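L-asparaginase I (Vibrio cholerae, PDB 2OCD) probably catalyses the hydrolysis of L-asparagine to L-aspartate and ammonium, working as a homotetramer of the asparaginase 1 family. Local coordinates at residues A9-T14 with I87-D92. Sequence-based numbering, arbitrary orientation.
Sequences AYTGGT and ILHGTD. With ACT (acetate ion), chain G.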
# COMPACT_ATOMS: atom_id res chain seq x y z
N ALA B 9 -22.78 0.28 -25.69
CA ALA B 9 -22.33 -0.38 -26.89
C ALA B 9 -21.56 -1.65 -26.46
O ALA B 9 -20.46 -1.54 -25.90
CB ALA B 9 -21.43 0.57 -27.65
N TYR B 10 -22.16 -2.83 -26.66
CA TYR B 10 -21.47 -4.11 -26.31
C TYR B 10 -20.73 -4.50 -27.53
O TYR B 10 -21.31 -5.10 -28.43
CB TYR B 10 -22.44 -5.24 -25.88
CG TYR B 10 -21.78 -6.57 -25.64
CD1 TYR B 10 -20.55 -6.66 -24.99
CD2 TYR B 10 -22.38 -7.75 -26.04
CE1 TYR B 10 -19.93 -7.89 -24.76
CE2 TYR B 10 -21.77 -8.98 -25.82
CZ TYR B 10 -20.56 -9.05 -25.18
OH TYR B 10 -19.91 -10.28 -24.98
N THR B 11 -19.47 -4.13 -27.57
CA THR B 11 -18.64 -4.33 -28.74
C THR B 11 -18.07 -5.75 -28.76
O THR B 11 -17.78 -6.31 -29.83
CB THR B 11 -17.52 -3.33 -28.73
OG1 THR B 11 -16.59 -3.66 -27.71
CG2 THR B 11 -18.08 -1.92 -28.45
N GLY B 12 -17.92 -6.32 -27.58
CA GLY B 12 -17.25 -7.61 -27.39
C GLY B 12 -16.69 -7.79 -25.97
O GLY B 12 -16.82 -6.91 -25.08
N GLY B 13 -16.07 -8.93 -25.76
CA GLY B 13 -15.35 -9.18 -24.53
C GLY B 13 -16.08 -10.05 -23.56
O GLY B 13 -17.30 -10.11 -23.56
N THR B 14 -15.30 -10.72 -22.72
CA THR B 14 -15.76 -11.66 -21.70
C THR B 14 -17.06 -11.27 -20.93
O THR B 14 -17.83 -12.13 -20.54
CB THR B 14 -14.59 -11.91 -20.65
OG1 THR B 14 -13.35 -12.16 -21.33
CG2 THR B 14 -14.91 -13.08 -19.72
N ILE B 87 -18.86 1.90 -23.31
CA ILE B 87 -18.44 0.96 -24.32
C ILE B 87 -17.91 -0.26 -23.58
O ILE B 87 -16.86 -0.20 -22.91
CB ILE B 87 -17.34 1.59 -25.21
CG1 ILE B 87 -17.92 2.70 -26.09
CG2 ILE B 87 -16.68 0.56 -26.13
CD1 ILE B 87 -16.87 3.79 -26.52
N LEU B 88 -18.65 -1.36 -23.69
CA LEU B 88 -18.17 -2.69 -23.22
C LEU B 88 -17.27 -3.32 -24.25
O LEU B 88 -17.57 -3.32 -25.40
CB LEU B 88 -19.32 -3.66 -22.90
CG LEU B 88 -20.28 -3.15 -21.83
CD1 LEU B 88 -21.38 -4.22 -21.56
CD2 LEU B 88 -19.44 -2.70 -20.52
N HIS B 89 -16.17 -3.86 -23.78
CA HIS B 89 -14.98 -4.14 -24.58
C HIS B 89 -14.17 -5.24 -23.87
O HIS B 89 -14.21 -5.33 -22.68
CB HIS B 89 -14.16 -2.86 -24.67
CG HIS B 89 -13.09 -2.87 -25.71
ND1 HIS B 89 -12.00 -3.72 -25.65
CD2 HIS B 89 -12.92 -2.11 -26.81
CE1 HIS B 89 -11.21 -3.48 -26.68
NE2 HIS B 89 -11.74 -2.50 -27.39
N GLY B 90 -13.49 -6.09 -24.61
CA GLY B 90 -12.58 -7.02 -24.00
C GLY B 90 -11.35 -6.29 -23.51
O GLY B 90 -10.96 -5.27 -24.09
N THR B 91 -10.73 -6.83 -22.46
CA THR B 91 -9.62 -6.17 -21.78
C THR B 91 -8.29 -6.18 -22.57
O THR B 91 -7.46 -5.29 -22.37
CB THR B 91 -9.34 -6.73 -20.33
OG1 THR B 91 -9.06 -8.13 -20.43
CG2 THR B 91 -10.52 -6.50 -19.38
N ASP B 92 -8.04 -7.17 -23.41
CA ASP B 92 -6.67 -7.23 -23.96
C ASP B 92 -6.22 -5.91 -24.61
O ASP B 92 -5.06 -5.53 -24.48
CB ASP B 92 -6.51 -8.39 -24.94
CG ASP B 92 -6.47 -9.75 -24.24
OD1 ASP B 92 -6.63 -10.79 -24.94
OD2 ASP B 92 -6.30 -9.79 -23.00
C ACT G . -10.59 -10.65 -24.40
O ACT G . -11.82 -10.78 -24.14
OXT ACT G . -9.94 -9.86 -23.68
CH3 ACT G . -9.88 -11.39 -25.52
O HOH W 1 -12.65 -9.26 -21.22
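The carbonyl oxygen of L88 accepts two hydrogen bonds from one residue, T11, across neighbouring parallel strands, 5-12 and 84-88, in the mixed sheet of the N-terminal domain. The backbone N of T11 lies 3.0 Å from L88 O, with an N-H...O angle of 155° and the donor tilted out of the carbonyl plane, whereas the hydroxyl OG1 lies in it, on a lone pair. With OG1 between its own backbone N and carbonyl carbon (chi1 71°), T11 can deliver both donors to one acceptor, while its methyl CG2 rests 3.7 Å from I87 CG2. L88 N donates to A9 O at 2.9 Å. The Y10 ring meets L88 CB with its edge, at CD1, and its OH donates a hydrogen bond to G13 O (3.0 Å), tying the strand to the loop that leads to T14. Further along, the CA atoms of G13 and G90 come within 3.6 Å, close backbone packing between the loops that carry the predicted active-site threonines T14 and T91. An acetate, probably from the crystallisation liquor, sits beside T91 and D92, predicted to bind substrate; the backbone N-H of D92 makes a weak hydrogen bond to acetate OXT (N to OXT 3.3 Å).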